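Local coordinates for pirin-like protein YhaK (Escherichia coli, PDB 2VEC) that is a monomeric cytoplasmic bicupin of the pirin family, assigned to a redox-sensitive enterobacterial subclass, and has no quercetin 2,3-dioxygenase activity, at residues Thr136-Trp141 / Tyr205-His210; Ala237-Val242 / Ala249-Leu254. All blocks are in the same frame, centred on the assembly; numbering follows the deposited sequence. Where two conformers were deposited one is given.

Contact 1: Thr136-Trp141 / Tyr205-His210; sequences TRMQLW and YLQSIH
Met138, Gln207 and Ile209 meet in the buried seam between the two halves of this bicupin, where strand 135-143 of the N-terminal half faces strand 203-208 of the C-terminal cupin and the following corner at Ile209. The bridging is done by Met138. With CG anti to the backbone N (chi1 171°) its chain reaches straight out of the strand, then bends at chi3, laying both SD and CE against Ile209. SD lies 3.8 Å from Ile209 CG1, and the CE methyl of Met138 is 3.9 Å from the same carbon. Further round the same methyl, Met138 CE comes to 4.2 Å from Gln207 CG; the glutamine offers its methylene while its amide is occupied with polar partners. Tyr205 OH is 2.7 Å from Gln207 OE1, straight out from the carbonyl (C=O...O 179°). Gln207 NE2 donates to Ser208 O at 3.0 Å, from above that carbonyl's plane, and also to Gly228 O. Ile209 belongs to a classic beta bulge, in which it and His210 both face Arg248. Tyr45 of strand 45-48 packs on Met138 and Gln207. With its amide bonded at both ends, Gln207 is held in rotation, and between 136-141 and 205-210 the touching atoms are sulfur and carbon.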
loop_
_atom_site.group_PDB
_atom_site.type_symbol
_atom_site.label_atom_id
_atom_site.label_comp_id
_atom_site.label_asym_id
_atom_site.label_seq_id
_atom_site.Cartn_x
_atom_site.Cartn_y
_atom_site.Cartn_z
ATOM N N THR A 136 -2.118 -3.244 13.619
ATOM C CA THR A 136 -2.251 -2.095 12.723
ATOM C C THR A 136 -1.787 -2.482 11.318
ATOM O O THR A 136 -0.725 -3.065 11.147
ATOM C CB THR A 136 -1.397 -0.888 13.158
ATOM O OG1 THR A 136 -1.673 -0.546 14.519
ATOM C CG2 THR A 136 -1.691 0.361 12.238
ATOM N N ARG A 137 -2.583 -2.183 10.314
ATOM C CA ARG A 137 -2.170 -2.563 8.985
ATOM C C ARG A 137 -2.733 -1.613 7.954
ATOM O O ARG A 137 -3.821 -1.074 8.144
ATOM C CB ARG A 137 -2.543 -4.002 8.669
ATOM C CG ARG A 137 -4.009 -4.322 8.681
ATOM C CD ARG A 137 -4.527 -4.380 7.272
ATOM N NE ARG A 137 -5.979 -4.591 7.334
ATOM C CZ ARG A 137 -6.877 -3.629 7.187
ATOM N NH1 ARG A 137 -6.483 -2.385 6.949
ATOM N NH2 ARG A 137 -8.167 -3.928 7.253
ATOM N N MET A 138 -1.975 -1.407 6.889
ATOM C CA MET A 138 -2.406 -0.534 5.801
ATOM C C MET A 138 -2.847 -1.483 4.695
ATOM O O MET A 138 -2.325 -2.598 4.583
ATOM C CB MET A 138 -1.258 0.345 5.368
ATOM C CG MET A 138 -1.533 1.147 4.094
ATOM S SD MET A 138 -0.373 2.515 3.912
ATOM C CE MET A 138 -0.879 3.631 5.240
ATOM N N GLN A 139 -3.862 -1.082 3.950
ATOM C CA GLN A 139 -4.484 -1.984 2.963
ATOM C C GLN A 139 -4.754 -1.169 1.749
ATOM O O GLN A 139 -5.251 -0.033 1.873
ATOM C CB GLN A 139 -5.777 -2.575 3.551
ATOM C CG GLN A 139 -6.548 -3.442 2.560
ATOM C CD GLN A 139 -7.757 -4.076 3.171
ATOM O OE1 GLN A 139 -8.856 -3.554 3.048
ATOM N NE2 GLN A 139 -7.569 -5.201 3.850
ATOM N N LEU A 140 -4.389 -1.707 0.577
ATOM C CA LEU A 140 -4.669 -1.102 -0.713
ATOM C C LEU A 140 -5.634 -2.031 -1.459
ATOM O O LEU A 140 -5.495 -3.258 -1.336
ATOM C CB LEU A 140 -3.351 -1.038 -1.529
ATOM C CG LEU A 140 -2.293 0.048 -1.287
ATOM C CD1 LEU A 140 -1.844 0.176 0.162
ATOM C CD2 LEU A 140 -1.076 -0.244 -2.187
ATOM N N TRP A 141 -6.609 -1.490 -2.199
ATOM C CA TRP A 141 -7.391 -2.297 -3.153
ATOM C C TRP A 141 -7.065 -1.798 -4.565
ATOM O O TRP A 141 -7.139 -0.576 -4.802
ATOM C CB TRP A 141 -8.912 -2.117 -2.976
ATOM C CG TRP A 141 -9.530 -2.492 -1.647
ATOM C CD1 TRP A 141 -8.891 -2.788 -0.449
ATOM C CD2 TRP A 141 -10.916 -2.528 -1.374
ATOM N NE1 TRP A 141 -9.825 -3.024 0.532
ATOM C CE2 TRP A 141 -11.078 -2.882 -0.015
ATOM C CE3 TRP A 141 -12.066 -2.309 -2.162
ATOM C CZ2 TRP A 141 -12.339 -2.997 0.575
ATOM C CZ3 TRP A 141 -13.328 -2.442 -1.556
ATOM C CH2 TRP A 141 -13.449 -2.787 -0.225
ATOM N N TYR A 205 0.724 7.762 -7.106
ATOM C CA TYR A 205 0.107 8.156 -5.860
ATOM C C TYR A 205 1.190 8.048 -4.795
ATOM O O TYR A 205 1.903 7.016 -4.690
ATOM C CB TYR A 205 -1.053 7.212 -5.524
ATOM C CG TYR A 205 -1.731 7.547 -4.212
ATOM C CD1 TYR A 205 -2.683 8.539 -4.171
ATOM C CD2 TYR A 205 -1.440 6.835 -3.045
ATOM C CE1 TYR A 205 -3.323 8.894 -2.954
ATOM C CE2 TYR A 205 -2.111 7.138 -1.843
ATOM C CZ TYR A 205 -3.023 8.189 -1.821
ATOM O OH TYR A 205 -3.658 8.544 -0.660
ATOM N N LEU A 206 1.287 9.090 -3.955
ATOM C CA LEU A 206 2.211 9.103 -2.813
ATOM C C LEU A 206 1.413 8.978 -1.524
ATOM O O LEU A 206 0.400 9.661 -1.384
ATOM C CB LEU A 206 2.943 10.453 -2.761
ATOM C CG LEU A 206 3.544 10.923 -4.092
ATOM C CD1 LEU A 206 4.349 12.190 -3.827
ATOM C CD2 LEU A 206 4.470 9.855 -4.676
ATOM N N GLN A 207 1.909 8.196 -0.547
ATOM C CA GLN A 207 1.221 8.041 0.731
ATOM C C GLN A 207 2.215 8.151 1.866
ATOM O O GLN A 207 3.232 7.462 1.864
ATOM C CB GLN A 207 0.450 6.695 0.806
ATOM C CG GLN A 207 -0.260 6.482 2.169
ATOM C CD GLN A 207 -1.349 7.538 2.389
ATOM O OE1 GLN A 207 -2.084 7.858 1.453
ATOM N NE2 GLN A 207 -1.452 8.075 3.592
ATOM N N SER A 208 1.929 9.015 2.837
ATOM C CA SER A 208 2.695 9.023 4.062
ATOM C C SER A 208 2.166 7.889 4.959
ATOM O O SER A 208 0.947 7.884 5.306
ATOM C CB SER A 208 2.541 10.385 4.755
ATOM O OG SER A 208 2.884 10.262 6.154
ATOM N N ILE A 209 3.042 6.944 5.322
ATOM C CA ILE A 209 2.684 5.964 6.352
ATOM C C ILE A 209 2.977 6.597 7.715
ATOM O O ILE A 209 2.114 6.609 8.626
ATOM C CB ILE A 209 3.443 4.637 6.180
ATOM C CG1 ILE A 209 3.018 3.928 4.860
ATOM C CG2 ILE A 209 3.169 3.688 7.385
ATOM C CD1 ILE A 209 4.028 2.759 4.486
ATOM N N HIS A 210 4.205 7.107 7.839
ATOM C CA HIS A 210 4.506 8.010 8.937
ATOM C C HIS A 210 5.598 8.983 8.560
ATOM O O HIS A 210 6.456 8.741 7.726
ATOM C CB HIS A 210 4.773 7.305 10.262
ATOM C CG HIS A 210 6.103 6.627 10.344
ATOM N ND1 HIS A 210 7.269 7.305 10.625
ATOM C CD2 HIS A 210 6.443 5.327 10.217
ATOM C CE1 HIS A 210 8.276 6.450 10.660
ATOM N NE2 HIS A 210 7.800 5.242 10.428
#

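Contact 2: Ala237-Val242 / Ala249-Leu254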
loop_
_atom_site.group_PDB
_atom_site.type_symbol
_atom_site.label_atom_id
_atom_site.label_comp_id
_atom_site.label_asym_id
_atom_site.label_seq_id
_atom_site.Cartn_x
_atom_site.Cartn_y
_atom_site.Cartn_z
ATOM N N ALA A 237 7.450 11.608 -15.455
ATOM C CA ALA A 237 8.190 10.378 -15.662
ATOM C C ALA A 237 9.240 10.113 -14.569
ATOM O O ALA A 237 9.730 8.990 -14.444
ATOM C CB ALA A 237 8.818 10.390 -17.008
ATOM N N ASN A 238 9.601 11.144 -13.803
ATOM C CA ASN A 238 10.600 10.989 -12.737
ATOM C C ASN A 238 10.165 11.788 -11.552
ATOM O O ASN A 238 9.761 12.948 -11.697
ATOM C CB ASN A 238 11.985 11.529 -13.145
ATOM C CG ASN A 238 12.705 10.640 -14.119
ATOM O OD1 ASN A 238 13.327 9.637 -13.734
ATOM N ND2 ASN A 238 12.687 11.032 -15.393
ATOM N N ILE A 239 10.276 11.184 -10.372
ATOM C CA ILE A 239 9.861 11.843 -9.138
ATOM C C ILE A 239 10.915 11.586 -8.055
ATOM O O ILE A 239 11.386 10.450 -7.886
ATOM C CB ILE A 239 8.492 11.325 -8.609
ATOM C CG1 ILE A 239 7.335 11.601 -9.605
ATOM C CG2 ILE A 239 8.156 12.042 -7.317
ATOM C CD1 ILE A 239 5.989 10.975 -9.155
ATOM N N THR A 240 11.304 12.648 -7.362
ATOM C CA THR A 240 12.246 12.547 -6.259
ATOM C C THR A 240 11.485 12.872 -5.004
ATOM O O THR A 240 10.765 13.878 -4.976
ATOM C CB THR A 240 13.401 13.549 -6.391
ATOM O OG1 THR A 240 14.171 13.213 -7.536
ATOM C CG2 THR A 240 14.306 13.488 -5.167
ATOM N N LEU A 241 11.654 12.024 -3.988
ATOM C CA LEU A 241 11.010 12.207 -2.700
ATOM C C LEU A 241 12.041 12.590 -1.682
ATOM O O LEU A 241 13.112 11.963 -1.605
ATOM C CB LEU A 241 10.374 10.898 -2.224
ATOM C CG LEU A 241 9.270 10.298 -3.121
ATOM C CD1 LEU A 241 8.686 9.104 -2.403
ATOM C CD2 LEU A 241 8.206 11.352 -3.471
ATOM N N VAL A 242 11.705 13.569 -0.845
ATOM C CA VAL A 242 12.684 14.068 0.142
ATOM C C VAL A 242 12.022 14.083 1.520
ATOM O O VAL A 242 10.936 14.684 1.687
ATOM C CB VAL A 242 13.168 15.510 -0.190
ATOM C CG1 VAL A 242 14.216 15.988 0.837
ATOM C CG2 VAL A 242 13.731 15.595 -1.618
ATOM N N ALA A 249 6.893 5.673 3.616
ATOM C CA ALA A 249 5.933 6.090 2.618
ATOM C C ALA A 249 5.755 5.022 1.548
ATOM O O ALA A 249 6.573 4.088 1.437
ATOM C CB ALA A 249 6.419 7.404 1.954
ATOM N N LEU A 250 4.754 5.218 0.706
ATOM C CA LEU A 250 4.586 4.379 -0.473
ATOM C C LEU A 250 4.572 5.293 -1.681
ATOM O O LEU A 250 4.089 6.440 -1.593
ATOM C CB LEU A 250 3.211 3.692 -0.444
ATOM C CG LEU A 250 2.941 2.684 0.673
ATOM C CD1 LEU A 250 1.506 2.113 0.569
ATOM C CD2 LEU A 250 3.976 1.542 0.715
ATOM N N LEU A 251 5.087 4.791 -2.803
ATOM C CA LEU A 251 4.872 5.463 -4.071
ATOM C C LEU A 251 4.291 4.384 -4.961
ATOM O O LEU A 251 4.885 3.281 -5.108
ATOM C CB LEU A 251 6.166 6.003 -4.691
ATOM C CG LEU A 251 5.959 6.820 -6.000
ATOM C CD1 LEU A 251 7.046 7.884 -6.180
ATOM C CD2 LEU A 251 5.994 5.852 -7.213
ATOM N N ILE A 252 3.116 4.683 -5.514
ATOM C CA ILE A 252 2.435 3.718 -6.396
ATOM C C ILE A 252 2.442 4.250 -7.806
ATOM O O ILE A 252 1.982 5.368 -8.048
ATOM C CB ILE A 252 0.977 3.471 -5.976
ATOM C CG1 ILE A 252 0.847 3.512 -4.446
ATOM C CG2 ILE A 252 0.464 2.165 -6.648
ATOM C CD1 ILE A 252 -0.597 3.194 -3.849
ATOM N N ASP A 253 2.956 3.451 -8.743
ATOM C CA ASP A 253 3.096 3.860 -10.137
ATOM C C ASP A 253 1.922 3.199 -10.858
ATOM O O ASP A 253 1.817 1.962 -10.893
ATOM C CB ASP A 253 4.473 3.303 -10.577
ATOM C CG ASP A 253 4.746 3.381 -12.052
ATOM O OD1 ASP A 253 3.840 3.612 -12.892
ATOM O OD2 ASP A 253 5.952 3.144 -12.408
ATOM N N LEU A 254 0.994 4.023 -11.366
ATOM C CA LEU A 254 -0.305 3.581 -11.818
ATOM C C LEU A 254 -0.460 3.766 -13.325
ATOM O O LEU A 254 0.072 4.734 -13.901
ATOM C CB LEU A 254 -1.414 4.410 -11.081
ATOM C CG LEU A 254 -1.464 4.074 -9.566
ATOM C CD1 LEU A 254 -1.981 5.330 -8.811
ATOM C CD2 LEU A 254 -2.320 2.844 -9.280
#
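Leu251 reaches across the C-terminal cupin to Ile239 and Leu241, joining strand 247-254 to strand 238-243 of the opposing sheet. From CB, which points toward that sheet, the chain leaves with CG anti to the backbone N (chi1 -176°); this carries the branch toward the facing sheet. Neither Leu251 CB nor CG touches the opposite segment, and the work falls to one methyl. Leu251 CD1 comes within 4.3 Å of Leu241 CD1, and within 4.4 Å of Ile239 CD1. The two partners subtend about 119° at Leu251 CD1, so the methyl has one partner on each of two well-separated sides. The other branch, Leu251 CD2, makes no contact with segment 237-242. Ile239 and Leu241 can share this partner because, two residues apart on one strand, they project from the same face. The strands run in opposite senses, their nearest CA atoms, those of Leu241 and Leu251, 9.2 Å apart: the packing of the two facing sheets of a cupin (jelly-roll) barrel. Around the trio the core is filled by Phe197 of strand 194-198 and Leu199 beyond it, Phe213 and Ala215 of strand 213-217, and Ala204 and Leu206 of strand 203-208.

How the contacts relate
Contact 1 closes before contact 2 opens along the chain, and their centres lie 13 Å apart. They share one sheet of the C-terminal cupin, in which strands 203-208 and 247-254 are antiparallel neighbours. Probable backbone hydrogen bonds tie them: Tyr205 O to Ile252 N at 2.8 Å and Gln207 O to Leu250 N at 2.9 Å. One face of this sheet meets the N-terminal half in contact 1; the other packs on the sheet of strand 238-243 in contact 2. Side by side on that interior face, Leu206 CD2 of contact 1's strand touches Leu251 CD1 of contact 2 at 3.6 Å. A single sheet thus serves its own cupin's interior and the junction with its partner.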